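Local coordinates for protein TBC1 domain family member 22A (Homo sapiens, PDB 2QFZ) that probably acts, through this C-terminal TBC domain, as a GTPase-activating protein that stimulates GTP hydrolysis by Rab family proteins, at residues E84-I89 with I187-Y192; Q107-I112 with I129-L134; I121-V126 with T173-G178; M115-L120 with L153-F158. All blocks are in the same frame, centred on the assembly; numbering follows the deposited sequence.

Contact 1: E84-I89 with I187-Y192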
loop_
_atom_site.group_PDB
_atom_site.type_symbol
_atom_site.label_atom_id
_atom_site.label_comp_id
_atom_site.label_asym_id
_atom_site.label_seq_id
_atom_site.Cartn_x
_atom_site.Cartn_y
_atom_site.Cartn_z
ATOM N N GLU A 84 6.162 -1.200 -23.148
ATOM C CA GLU A 84 6.545 0.202 -22.872
ATOM C C GLU A 84 7.540 0.275 -21.699
ATOM O O GLU A 84 8.494 1.055 -21.726
ATOM C CB GLU A 84 5.294 1.049 -22.612
ATOM C CG GLU A 84 5.561 2.480 -22.236
ATOM N N TYR A 85 7.324 -0.570 -20.677
ATOM C CA TYR A 85 8.190 -0.610 -19.531
ATOM C C TYR A 85 9.544 -1.186 -19.922
ATOM O O TYR A 85 10.569 -0.691 -19.508
ATOM C CB TYR A 85 7.566 -1.451 -18.399
ATOM C CG TYR A 85 8.499 -1.597 -17.199
ATOM C CD1 TYR A 85 8.721 -0.535 -16.342
ATOM C CD2 TYR A 85 9.170 -2.787 -16.943
ATOM C CE1 TYR A 85 9.600 -0.648 -15.263
ATOM C CE2 TYR A 85 10.028 -2.916 -15.835
ATOM C CZ TYR A 85 10.240 -1.831 -15.004
ATOM O OH TYR A 85 11.099 -1.927 -13.893
ATOM N N PHE A 86 9.543 -2.266 -20.685
ATOM C CA PHE A 86 10.803 -2.856 -21.160
ATOM C C PHE A 86 11.634 -1.879 -21.985
ATOM O O PHE A 86 12.869 -1.912 -21.925
ATOM C CB PHE A 86 10.515 -4.076 -21.996
ATOM C CG PHE A 86 9.718 -5.127 -21.290
ATOM C CD1 PHE A 86 9.762 -5.268 -19.900
ATOM C CD2 PHE A 86 8.962 -6.030 -22.032
ATOM C CE1 PHE A 86 9.026 -6.294 -19.257
ATOM C CE2 PHE A 86 8.253 -7.060 -21.395
ATOM C CZ PHE A 86 8.286 -7.167 -19.991
ATOM N N ALA A 87 10.957 -1.025 -22.758
ATOM C CA ALA A 87 11.621 0.120 -23.391
ATOM C C ALA A 87 12.246 1.089 -22.387
ATOM O O ALA A 87 13.273 1.677 -22.679
ATOM C CB ALA A 87 10.638 0.882 -24.334
ATOM N N PHE A 88 11.629 1.290 -21.212
ATOM C CA PHE A 88 12.266 2.127 -20.197
ATOM C C PHE A 88 13.557 1.474 -19.737
ATOM O O PHE A 88 14.539 2.149 -19.593
ATOM C CB PHE A 88 11.390 2.405 -18.950
ATOM C CG PHE A 88 10.113 3.109 -19.221
ATOM C CD1 PHE A 88 9.900 3.817 -20.400
ATOM C CD2 PHE A 88 9.105 3.085 -18.249
ATOM C CE1 PHE A 88 8.683 4.459 -20.616
ATOM C CE2 PHE A 88 7.914 3.717 -18.430
ATOM C CZ PHE A 88 7.680 4.420 -19.614
ATOM N N ILE A 89 13.535 0.170 -19.481
ATOM C CA ILE A 89 14.714 -0.539 -18.980
ATOM C C ILE A 89 15.903 -0.401 -19.942
ATOM O O ILE A 89 17.042 -0.107 -19.531
ATOM C CB ILE A 89 14.444 -2.056 -18.759
ATOM C CG1 ILE A 89 13.367 -2.306 -17.700
ATOM C CG2 ILE A 89 15.730 -2.763 -18.341
ATOM C CD1 ILE A 89 13.152 -3.770 -17.444
ATOM N N ILE A 187 5.769 -9.719 -14.531
ATOM C CA ILE A 187 5.422 -9.345 -13.173
ATOM C C ILE A 187 6.010 -8.005 -12.769
ATOM O O ILE A 187 5.321 -7.211 -12.165
ATOM C CB ILE A 187 5.853 -10.420 -12.148
ATOM C CG1 ILE A 187 5.008 -11.685 -12.322
ATOM C CG2 ILE A 187 5.704 -9.887 -10.709
ATOM C CD1 ILE A 187 5.554 -12.908 -11.568
ATOM N N GLU A 188 7.278 -7.767 -13.111
ATOM C CA GLU A 188 7.966 -6.529 -12.813
ATOM C C GLU A 188 7.290 -5.336 -13.479
ATOM O O GLU A 188 7.093 -4.276 -12.808
ATOM C CB GLU A 188 9.479 -6.606 -13.160
ATOM C CG GLU A 188 10.207 -5.269 -13.047
ATOM C CD GLU A 188 11.685 -5.293 -13.432
ATOM O OE1 GLU A 188 12.260 -6.358 -13.494
ATOM O OE2 GLU A 188 12.284 -4.210 -13.629
ATOM N N ALA A 189 6.910 -5.489 -14.764
ATOM C CA ALA A 189 6.178 -4.430 -15.491
ATOM C C ALA A 189 4.829 -4.139 -14.830
ATOM O O ALA A 189 4.474 -2.996 -14.628
ATOM C CB ALA A 189 5.930 -4.819 -16.987
ATOM N N ASP A 190 4.077 -5.193 -14.545
ATOM C CA ASP A 190 2.765 -5.086 -13.872
ATOM C C ASP A 190 2.908 -4.343 -12.528
ATOM O O ASP A 190 2.152 -3.419 -12.207
ATOM C CB ASP A 190 2.173 -6.504 -13.656
ATOM C CG ASP A 190 1.818 -7.235 -14.992
ATOM O OD1 ASP A 190 2.008 -6.650 -16.134
ATOM O OD2 ASP A 190 1.301 -8.389 -14.894
ATOM N N THR A 191 3.931 -4.718 -11.782
ATOM C CA THR A 191 4.223 -4.110 -10.475
ATOM C C THR A 191 4.535 -2.617 -10.621
ATOM O O THR A 191 3.980 -1.766 -9.862
ATOM C CB THR A 191 5.337 -4.855 -9.777
ATOM O OG1 THR A 191 4.926 -6.198 -9.582
ATOM C CG2 THR A 191 5.685 -4.232 -8.395
ATOM N N TYR A 192 5.354 -2.273 -11.613
ATOM C CA TYR A 192 5.669 -0.837 -11.891
ATOM C C TYR A 192 4.405 -0.040 -12.218
ATOM O O TYR A 192 4.212 1.049 -11.676
ATOM C CB TYR A 192 6.729 -0.678 -13.008
ATOM C CG TYR A 192 7.022 0.759 -13.421
ATOM C CD1 TYR A 192 8.033 1.510 -12.797
ATOM C CD2 TYR A 192 6.279 1.376 -14.417
ATOM C CE1 TYR A 192 8.275 2.801 -13.159
ATOM C CE2 TYR A 192 6.525 2.691 -14.766
ATOM C CZ TYR A 192 7.517 3.391 -14.139
ATOM O OH TYR A 192 7.755 4.690 -14.521
#
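Glu188 and Tyr85 make the polar link between these two helices: Tyr85 OH donates to Glu188 OE2 over 2.6 Å. The oxygen lies in the plane of the tyrosine ring, at its edge, and receives the bond on its anti lone pair, the one turned away from OE1. The side chain of Glu188 is extended beyond CG, and with CG anti to the backbone N (chi1 172°) it spans the gap to the phenol. Its other oxygen, OE1, forms a salt bridge with Arg132, which leaves the carboxylate held at both oxygens. Ile89 CD1 brushes OE2 of Glu188 at 3.9 Å. One residue on, Ala189 presents backbone and methyl together: its CA sits 3.7 Å from Tyr85 CD2, while its CB meets Phe86 CE1 at 4.1 Å. Ala189 and Tyr85 have the nearest CA atoms of the two segments, which belong to helices 74-91 and 181-200 of the all-helical TBC domain; the segment axes pass 9.9 Å apart and cross at 97°, nearly perpendicular. Whereas Ala189 meets the CD2 side of the Tyr85 ring, Tyr192 meets the CD1/CE1 side. Tyr85 CE1 lies over one face of the Tyr192 ring, 3.5 Å from Tyr192 CG, and the two ring planes are inclined by 37°. Farther out, Tyr192 OH comes within 4.0 Å of Phe88 CE2; the Phe88 ring also takes part in a cation-pi interaction with Arg140.

Contact 2: Q107-I112 with I129-L134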
loop_
_atom_site.group_PDB
_atom_site.type_symbol
_atom_site.label_atom_id
_atom_site.label_comp_id
_atom_site.label_asym_id
_atom_site.label_seq_id
_atom_site.Cartn_x
_atom_site.Cartn_y
_atom_site.Cartn_z
ATOM N N GLN A 107 21.221 5.719 -2.765
ATOM C CA GLN A 107 20.131 5.712 -1.780
ATOM C C GLN A 107 19.287 4.420 -1.861
ATOM O O GLN A 107 18.978 3.790 -0.823
ATOM C CB GLN A 107 19.252 6.958 -1.939
ATOM C CG GLN A 107 19.885 8.262 -1.410
ATOM C CD GLN A 107 18.903 9.424 -1.424
ATOM O OE1 GLN A 107 18.133 9.617 -0.470
ATOM N NE2 GLN A 107 18.904 10.191 -2.519
ATOM N N ILE A 108 18.940 3.996 -3.082
ATOM C CA ILE A 108 18.098 2.795 -3.274
ATOM C C ILE A 108 18.855 1.521 -2.870
ATOM O O ILE A 108 18.264 0.618 -2.274
ATOM C CB ILE A 108 17.548 2.677 -4.736
ATOM C CG1 ILE A 108 16.607 3.837 -5.049
ATOM C CG2 ILE A 108 16.884 1.300 -4.975
ATOM C CD1 ILE A 108 16.423 4.142 -6.570
ATOM N N HIS A 109 20.157 1.473 -3.167
ATOM C CA HIS A 109 21.024 0.309 -2.830
ATOM C C HIS A 109 21.198 0.116 -1.330
ATOM O O HIS A 109 21.431 -0.997 -0.866
ATOM C CB HIS A 109 22.416 0.466 -3.481
ATOM C CG HIS A 109 23.155 -0.830 -3.696
ATOM N ND1 HIS A 109 22.963 -1.949 -2.910
ATOM C CD2 HIS A 109 24.104 -1.171 -4.603
ATOM C CE1 HIS A 109 23.753 -2.923 -3.328
ATOM N NE2 HIS A 109 24.453 -2.479 -4.358
ATOM N N ILE A 110 21.090 1.195 -0.563
ATOM C CA ILE A 110 21.200 1.124 0.896
ATOM C C ILE A 110 19.908 0.663 1.566
ATOM O O ILE A 110 19.932 -0.126 2.517
ATOM C CB ILE A 110 21.612 2.488 1.466
ATOM C CG1 ILE A 110 23.084 2.763 1.108
ATOM C CG2 ILE A 110 21.400 2.541 2.995
ATOM C CD1 ILE A 110 23.436 4.249 1.071
ATOM N N ASP A 111 18.787 1.166 1.073
ATOM C CA ASP A 111 17.471 0.865 1.639
ATOM C C ASP A 111 16.953 -0.512 1.270
ATOM O O ASP A 111 16.493 -1.229 2.148
ATOM C CB ASP A 111 16.438 1.899 1.188
ATOM C CG ASP A 111 16.686 3.292 1.790
ATOM O OD1 ASP A 111 17.541 3.425 2.708
ATOM O OD2 ASP A 111 16.028 4.239 1.320
ATOM N N ILE A 112 17.014 -0.873 -0.018
ATOM C CA ILE A 112 16.385 -2.123 -0.464
ATOM C C ILE A 112 16.910 -3.306 0.316
ATOM O O ILE A 112 16.113 -4.003 0.939
ATOM C CB ILE A 112 16.438 -2.370 -2.031
ATOM C CG1 ILE A 112 15.617 -1.322 -2.775
ATOM C CG2 ILE A 112 15.964 -3.790 -2.392
ATOM C CD1 ILE A 112 14.616 -0.584 -1.947
ATOM N N ILE A 129 15.076 -6.551 -8.981
ATOM C CA ILE A 129 13.820 -6.098 -9.578
ATOM C C ILE A 129 13.385 -4.842 -8.834
ATOM O O ILE A 129 13.033 -3.842 -9.436
ATOM C CB ILE A 129 12.710 -7.151 -9.463
ATOM C CG1 ILE A 129 13.001 -8.333 -10.355
ATOM C CG2 ILE A 129 11.345 -6.528 -9.816
ATOM C CD1 ILE A 129 12.107 -9.572 -10.026
ATOM N N PHE A 130 13.415 -4.922 -7.503
ATOM C CA PHE A 130 12.962 -3.810 -6.631
ATOM C C PHE A 130 13.710 -2.544 -6.923
ATOM O O PHE A 130 13.076 -1.505 -7.085
ATOM C CB PHE A 130 13.083 -4.193 -5.135
ATOM C CG PHE A 130 11.861 -4.923 -4.581
ATOM C CD1 PHE A 130 11.313 -5.998 -5.241
ATOM C CD2 PHE A 130 11.269 -4.523 -3.385
ATOM C CE1 PHE A 130 10.202 -6.669 -4.733
ATOM C CE2 PHE A 130 10.166 -5.186 -2.880
ATOM C CZ PHE A 130 9.636 -6.264 -3.563
ATOM N N GLU A 131 15.056 -2.627 -6.994
ATOM C CA GLU A 131 15.932 -1.459 -7.327
ATOM C C GLU A 131 15.647 -0.856 -8.686
ATOM O O GLU A 131 15.659 0.383 -8.874
ATOM C CB GLU A 131 17.440 -1.871 -7.282
ATOM C CG GLU A 131 17.951 -2.125 -5.890
ATOM C CD GLU A 131 19.381 -2.645 -5.827
ATOM O OE1 GLU A 131 20.054 -2.701 -6.878
ATOM O OE2 GLU A 131 19.833 -2.999 -4.694
ATOM N N ARG A 132 15.415 -1.734 -9.659
ATOM C CA ARG A 132 15.155 -1.285 -11.010
ATOM C C ARG A 132 13.820 -0.583 -11.138
ATOM O O ARG A 132 13.727 0.478 -11.778
ATOM C CB ARG A 132 15.240 -2.464 -11.976
ATOM C CG ARG A 132 15.329 -2.028 -13.405
ATOM C CD ARG A 132 15.850 -3.122 -14.271
ATOM N NE ARG A 132 15.241 -4.403 -13.932
ATOM C CZ ARG A 132 15.651 -5.582 -14.365
ATOM N NH1 ARG A 132 16.694 -5.684 -15.212
ATOM N NH2 ARG A 132 14.986 -6.676 -13.982
ATOM N N ILE A 133 12.761 -1.159 -10.564
ATOM C CA ILE A 133 11.423 -0.479 -10.544
ATOM C C ILE A 133 11.523 0.908 -9.895
ATOM O O ILE A 133 11.018 1.910 -10.428
ATOM C CB ILE A 133 10.350 -1.311 -9.768
ATOM C CG1 ILE A 133 9.919 -2.542 -10.566
ATOM C CG2 ILE A 133 9.083 -0.451 -9.440
ATOM C CD1 ILE A 133 9.100 -3.568 -9.728
ATOM N N LEU A 134 12.190 0.956 -8.734
ATOM C CA LEU A 134 12.300 2.184 -7.942
ATOM C C LEU A 134 13.203 3.225 -8.639
ATOM O O LEU A 134 12.856 4.401 -8.743
ATOM C CB LEU A 134 12.777 1.844 -6.494
ATOM C CG LEU A 134 11.712 1.176 -5.616
ATOM C CD1 LEU A 134 12.308 0.566 -4.373
ATOM C CD2 LEU A 134 10.629 2.198 -5.290
#
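Glu131 divides its carboxylate between two neighbours: OE2 hangs over one face of the His109 ring, 3.8 Å from ND1, while OE1 is hydrogen-bonded to Tyr105 OH, its strongest polar partner. The approach to His109 is a face contact and not a hydrogen bond. Below the carboxylate the methylene part of Glu131 serves as an apolar surface, with CG 3.7 Å from Ile108 CG2 and 4.0 Å from Ile112 CG1. Ile108 puts its two branches to different uses: CG2, anti to the backbone N, slides along Glu131, whereas Ile108 CD1 reaches the backbone of the other helix, 3.9 Å from Leu134 C. An alanine at Ile108 would lose both branches and would probably open a gap beside the Glu131 stem and the Leu134 backbone. Ile112 sets CG2 against Phe130 CB at 4.0 Å, and its CD1, placed by an almost eclipsed chi2 of -19°, meets Leu134 CD1 at 3.5 Å. The helices run roughly antiparallel (145°), 10.0 Å between local axes. Segment 107-112 carries Ile108 and Asp111 of the IxxDxxR signature of TBC domains and leads into its arginine, Arg114, the arginine finger in relatives. Ile112 and Leu134 both touch Asn151 of helix 150-162, and farther round helix 124-140 Ile133 packs against helix 181-200.

Contact 3: I121-V126 with T173-G178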
loop_
_atom_site.group_PDB
_atom_site.type_symbol
_atom_site.label_atom_id
_atom_site.label_comp_id
_atom_site.label_asym_id
_atom_site.label_seq_id
_atom_site.Cartn_x
_atom_site.Cartn_y
_atom_site.Cartn_z
ATOM N N ILE A 121 13.270 -10.344 0.254
ATOM C CA ILE A 121 14.230 -9.356 -0.234
ATOM C C ILE A 121 15.618 -9.940 -0.406
ATOM O O ILE A 121 16.350 -9.560 -1.326
ATOM C CB ILE A 121 14.348 -8.108 0.732
ATOM C CG1 ILE A 121 13.014 -7.371 0.863
ATOM C CG2 ILE A 121 15.402 -7.122 0.229
ATOM C CD1 ILE A 121 12.555 -6.706 -0.431
ATOM N N LEU A 122 15.994 -10.856 0.480
ATOM C CA LEU A 122 17.321 -11.444 0.428
ATOM C C LEU A 122 17.492 -12.369 -0.789
ATOM O O LEU A 122 18.620 -12.660 -1.169
ATOM C CB LEU A 122 17.632 -12.192 1.727
ATOM C CG LEU A 122 17.903 -11.275 2.929
ATOM C CD1 LEU A 122 18.001 -12.097 4.208
ATOM C CD2 LEU A 122 19.177 -10.442 2.692
ATOM N N GLN A 123 16.387 -12.819 -1.394
ATOM C CA GLN A 123 16.469 -13.546 -2.668
ATOM C C GLN A 123 17.021 -12.574 -3.715
ATOM O O GLN A 123 16.431 -11.529 -3.937
ATOM C CB GLN A 123 15.118 -14.118 -3.070
ATOM C CG GLN A 123 14.596 -15.187 -2.090
ATOM C CD GLN A 123 13.237 -15.746 -2.476
ATOM O OE1 GLN A 123 12.958 -15.962 -3.650
ATOM N NE2 GLN A 123 12.386 -15.995 -1.480
ATOM N N PRO A 124 18.171 -12.913 -4.354
ATOM C CA PRO A 124 18.981 -11.892 -5.072
ATOM C C PRO A 124 18.322 -11.312 -6.336
ATOM O O PRO A 124 18.676 -10.194 -6.790
ATOM C CB PRO A 124 20.269 -12.652 -5.454
ATOM C CG PRO A 124 20.200 -13.998 -4.706
ATOM C CD PRO A 124 18.740 -14.268 -4.512
ATOM N N LYS A 125 17.389 -12.072 -6.898
ATOM C CA LYS A 125 16.618 -11.610 -8.048
ATOM C C LYS A 125 15.538 -10.599 -7.607
ATOM O O LYS A 125 15.135 -9.755 -8.402
ATOM C CB LYS A 125 15.992 -12.789 -8.776
ATOM C CG LYS A 125 16.960 -13.969 -9.014
ATOM N N VAL A 126 15.078 -10.687 -6.360
ATOM C CA VAL A 126 14.040 -9.779 -5.849
ATOM C C VAL A 126 14.659 -8.392 -5.634
ATOM O O VAL A 126 14.060 -7.360 -5.989
ATOM C CB VAL A 126 13.359 -10.280 -4.541
ATOM C CG1 VAL A 126 12.284 -9.300 -4.093
ATOM C CG2 VAL A 126 12.725 -11.719 -4.708
ATOM N N THR A 173 6.885 -18.197 2.856
ATOM C CA THR A 173 6.813 -19.275 1.866
ATOM C C THR A 173 7.140 -18.820 0.442
ATOM O O THR A 173 7.362 -19.666 -0.421
ATOM C CB THR A 173 5.413 -19.936 1.839
ATOM N N VAL A 174 7.172 -17.505 0.191
ATOM C CA VAL A 174 7.296 -16.991 -1.194
ATOM C C VAL A 174 8.727 -17.120 -1.771
ATOM O O VAL A 174 9.607 -16.280 -1.512
ATOM C CB VAL A 174 6.766 -15.524 -1.335
ATOM C CG1 VAL A 174 7.096 -14.942 -2.726
ATOM C CG2 VAL A 174 5.244 -15.478 -1.072
ATOM N N ASP A 175 8.939 -18.183 -2.555
ATOM C CA ASP A 175 10.191 -18.377 -3.267
ATOM C C ASP A 175 10.019 -18.005 -4.747
ATOM O O ASP A 175 9.126 -18.497 -5.411
ATOM C CB ASP A 175 10.667 -19.822 -3.126
ATOM C CG ASP A 175 12.101 -20.038 -3.647
ATOM O OD1 ASP A 175 12.793 -19.058 -4.012
ATOM O OD2 ASP A 175 12.539 -21.209 -3.690
ATOM N N VAL A 176 10.897 -17.134 -5.232
ATOM C CA VAL A 176 10.914 -16.660 -6.609
ATOM C C VAL A 176 11.721 -17.610 -7.536
ATOM O O VAL A 176 11.648 -17.489 -8.750
ATOM C CB VAL A 176 11.562 -15.204 -6.659
ATOM C CG1 VAL A 176 11.671 -14.662 -8.083
ATOM C CG2 VAL A 176 10.776 -14.231 -5.780
ATOM N N SER A 177 12.488 -18.545 -6.964
ATOM C CA SER A 177 13.506 -19.306 -7.744
ATOM C C SER A 177 12.976 -20.093 -8.964
ATOM O O SER A 177 13.680 -20.218 -9.972
ATOM C CB SER A 177 14.343 -20.229 -6.821
ATOM O OG SER A 177 13.537 -21.232 -6.217
ATOM N N GLY A 178 11.744 -20.593 -8.889
ATOM C CA GLY A 178 11.156 -21.392 -9.986
ATOM C C GLY A 178 10.521 -20.636 -11.157
ATOM O O GLY A 178 10.241 -21.234 -12.200
#
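Gln123 grips the backbone of Val174 and Val176 with both ends of its amide, one on each side of Asp175. Its NE2 donates to Val174 O at 2.8 Å, and its OE1 accepts from Val176 N at 2.9 Å. The second bond is nearly straight, 172° at the hydrogen, the first more bent at 150°; both acceptors are met in the carbonyl plane, on a lone pair. With CG anti to the carbonyl carbon and the chain extended beyond it (chi2 179°), the amide is carried out to the loop. The paired bonds hold it against turning about its last torsion, and NE2 adds a weak hydrogen bond to Ala119 O. A leucine here would have neither donor nor acceptor, and Val174 O and Val176 N would probably lose their mates, leaving the loop looser against the helix start. Gln123 OE1 also lies 3.1 Å from Asp175 OD1, a close approach of two acceptors. Asp175 OD1 in turn accepts from Ser177 N at 3.0 Å, which makes an Asx turn, and Asp175 OD2 accepts from Ser177 OG at 2.7 Å; both donors come from above the carboxylate plane. Beneath this polar layer Val126 CG2 presses on Val176 CG2 at 3.4 Å, tighter than usual for two methyls. Gln123 occupies the N-cap position of helix 124-140, so the loop between helices 150-162 and 181-200 is tied to its beginning. Val174 and Val176 both touch Ile162 of helix 150-162, and Val174 also leans on Leu120 of helix 118-121.

Contact 4: M115-L120 with L153-F158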
loop_
_atom_site.group_PDB
_atom_site.type_symbol
_atom_site.label_atom_id
_atom_site.label_comp_id
_atom_site.label_asym_id
_atom_site.label_seq_id
_atom_site.Cartn_x
_atom_site.Cartn_y
_atom_site.Cartn_z
ATOM N N MET A 115 15.301 -3.818 3.852
ATOM C CA MET A 115 13.859 -3.624 4.050
ATOM C C MET A 115 13.169 -4.966 4.372
ATOM O O MET A 115 13.773 -6.032 4.280
ATOM C CB MET A 115 13.218 -2.902 2.840
ATOM C CG MET A 115 12.898 -3.771 1.661
ATOM S SD MET A 115 12.457 -2.821 0.191
ATOM C CE MET A 115 10.662 -2.823 0.329
ATOM N N SER A 116 11.904 -4.883 4.769
ATOM C CA SER A 116 11.116 -6.039 5.166
ATOM C C SER A 116 10.149 -6.411 4.028
ATOM O O SER A 116 9.770 -5.539 3.239
ATOM C CB SER A 116 10.369 -5.710 6.478
ATOM O OG SER A 116 9.113 -6.366 6.558
ATOM N N PRO A 117 9.748 -7.701 3.923
ATOM C CA PRO A 117 10.171 -8.883 4.689
ATOM C C PRO A 117 11.480 -9.481 4.176
ATOM O O PRO A 117 11.665 -9.629 2.964
ATOM C CB PRO A 117 9.001 -9.854 4.494
ATOM C CG PRO A 117 7.918 -9.031 3.769
ATOM C CD PRO A 117 8.664 -8.056 2.993
ATOM N N GLU A 118 12.374 -9.812 5.104
ATOM C CA GLU A 118 13.773 -10.149 4.787
ATOM C C GLU A 118 13.964 -11.446 3.964
ATOM O O GLU A 118 14.853 -11.521 3.122
ATOM C CB GLU A 118 14.601 -10.230 6.081
ATOM N N ALA A 119 13.134 -12.451 4.196
ATOM C CA ALA A 119 13.245 -13.712 3.453
ATOM C C ALA A 119 13.019 -13.504 1.944
ATOM O O ALA A 119 13.689 -14.113 1.130
ATOM C CB ALA A 119 12.269 -14.724 4.001
ATOM N N LEU A 120 12.080 -12.628 1.585
ATOM C CA LEU A 120 11.816 -12.299 0.179
ATOM C C LEU A 120 12.945 -11.446 -0.427
ATOM O O LEU A 120 13.519 -11.797 -1.466
ATOM C CB LEU A 120 10.463 -11.573 0.091
ATOM C CG LEU A 120 9.923 -11.129 -1.253
ATOM C CD1 LEU A 120 9.490 -12.307 -2.099
ATOM C CD2 LEU A 120 8.781 -10.172 -0.975
ATOM N N LEU A 153 5.981 0.419 -0.914
ATOM C CA LEU A 153 4.786 0.330 -1.747
ATOM C C LEU A 153 4.952 -0.636 -2.936
ATOM O O LEU A 153 3.959 -1.037 -3.542
ATOM C CB LEU A 153 4.333 1.725 -2.190
ATOM C CG LEU A 153 4.245 2.766 -1.076
ATOM C CD1 LEU A 153 3.747 4.052 -1.634
ATOM C CD2 LEU A 153 3.414 2.360 0.084
ATOM N N VAL A 154 6.192 -1.044 -3.245
ATOM C CA VAL A 154 6.444 -2.057 -4.278
ATOM C C VAL A 154 5.958 -3.441 -3.817
ATOM O O VAL A 154 5.431 -4.209 -4.602
ATOM C CB VAL A 154 7.979 -2.180 -4.635
ATOM C CG1 VAL A 154 8.219 -3.302 -5.695
ATOM C CG2 VAL A 154 8.556 -0.855 -5.124
ATOM N N THR A 155 6.163 -3.752 -2.537
ATOM C CA THR A 155 6.022 -5.140 -2.026
ATOM C C THR A 155 4.632 -5.787 -2.178
ATOM O O THR A 155 4.539 -6.935 -2.572
ATOM C CB THR A 155 6.513 -5.229 -0.541
ATOM O OG1 THR A 155 7.779 -4.563 -0.439
ATOM C CG2 THR A 155 6.624 -6.677 -0.047
ATOM N N PRO A 156 3.538 -5.073 -1.842
ATOM C CA PRO A 156 2.269 -5.744 -2.014
ATOM C C PRO A 156 1.906 -6.096 -3.475
ATOM O O PRO A 156 1.402 -7.179 -3.738
ATOM C CB PRO A 156 1.284 -4.749 -1.411
ATOM C CG PRO A 156 2.150 -3.929 -0.499
ATOM C CD PRO A 156 3.356 -3.750 -1.239
ATOM N N PHE A 157 2.162 -5.205 -4.416
ATOM C CA PHE A 157 1.920 -5.535 -5.823
ATOM C C PHE A 157 2.769 -6.776 -6.256
ATOM O O PHE A 157 2.281 -7.708 -6.863
ATOM C CB PHE A 157 2.209 -4.310 -6.680
ATOM C CG PHE A 157 1.279 -3.171 -6.430
ATOM C CD1 PHE A 157 -0.048 -3.267 -6.796
ATOM C CD2 PHE A 157 1.713 -2.016 -5.829
ATOM C CE1 PHE A 157 -0.938 -2.213 -6.591
ATOM C CE2 PHE A 157 0.817 -0.952 -5.610
ATOM C CZ PHE A 157 -0.495 -1.055 -6.006
ATOM N N PHE A 158 4.021 -6.802 -5.862
ATOM C CA PHE A 158 4.932 -7.808 -6.357
ATOM C C PHE A 158 4.538 -9.162 -5.775
ATOM O O PHE A 158 4.479 -10.150 -6.493
ATOM C CB PHE A 158 6.397 -7.450 -6.018
ATOM C CG PHE A 158 7.379 -8.537 -6.380
ATOM C CD1 PHE A 158 7.916 -8.610 -7.682
ATOM C CD2 PHE A 158 7.727 -9.514 -5.443
ATOM C CE1 PHE A 158 8.829 -9.652 -8.023
ATOM C CE2 PHE A 158 8.602 -10.559 -5.767
ATOM C CZ PHE A 158 9.170 -10.619 -7.052
HETATM O O HOH W 1 7.839 -3.964 2.152
#
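Thr155 is the centre of this contact, meeting Met115 with its hydroxyl and Pro117 with its methyl. Met115 CE comes to 3.5 Å from Thr155 OG1, the two side chains sliding past each other in opposite directions; a bend at the end of the methionine chain (chi3 -95°) carries the methyl to that spot. On the other branch, Thr155 CG2 lies 3.9 Å from Pro117 CD, with Leu120 CD2 slightly farther off at 4.2 Å. One turn along the helix Phe158 takes over: Leu120 CD1 meets its ring at the edge, near the ring plane, 4.2 Å from Phe158 CE2. With CG anti to the backbone N (chi1 174°), the ring is swung out from helix 150-162 toward the leucine. Behind this first shell, Phe130 of helix 124-140 meets the Phe158 ring edge-to-face and also touches Thr155, while Leu260 of helix 260-270 covers both Pro117 and Thr155. In this all-helical TBC domain the loop 115-117 directly follows the IxxDxxR motif. Two proline features shape the backbones: the peptide bond before Pro117 is cis, just ahead of the short helix 118-121, and helix 150-162 is kinked at Pro156. The direct contacts are apolar or nearly so, and the polar link is made through solvent. Ser116 O and Thr155 OG1, 4.3 Å apart and not directly bonded, are joined by one water that accepts from the hydroxyl and donates to the carbonyl, each bond 2.7 Å long, which gives the threonine hydroxyl a defined direction.

Overall arrangement
Helix 124-140 connects most of the set: it supplies segments to contacts 2 and 3 and lies against the helices of contacts 1 and 4. Contacts 1 and 2, centres about 15 Å apart, also touch where Tyr85 OH packs on Ile133 CG1 at 3.6 Å. Contacts 2 and 4 share an apolar core, centres about 11 Å apart, and contacts 3 and 4 lie closer still, about 10 Å. Contacts 1 and 3 do not touch; their nearest atoms are about 7 Å apart. Contacts 2, 3 and 4 are nested along the chain inside contact 1. Of the TBC signature motifs IxxDxxR and YxQ, Arg114 lies between segments 107-112 and 115-120, and Gln148 precedes segment 153-158 of contact 4.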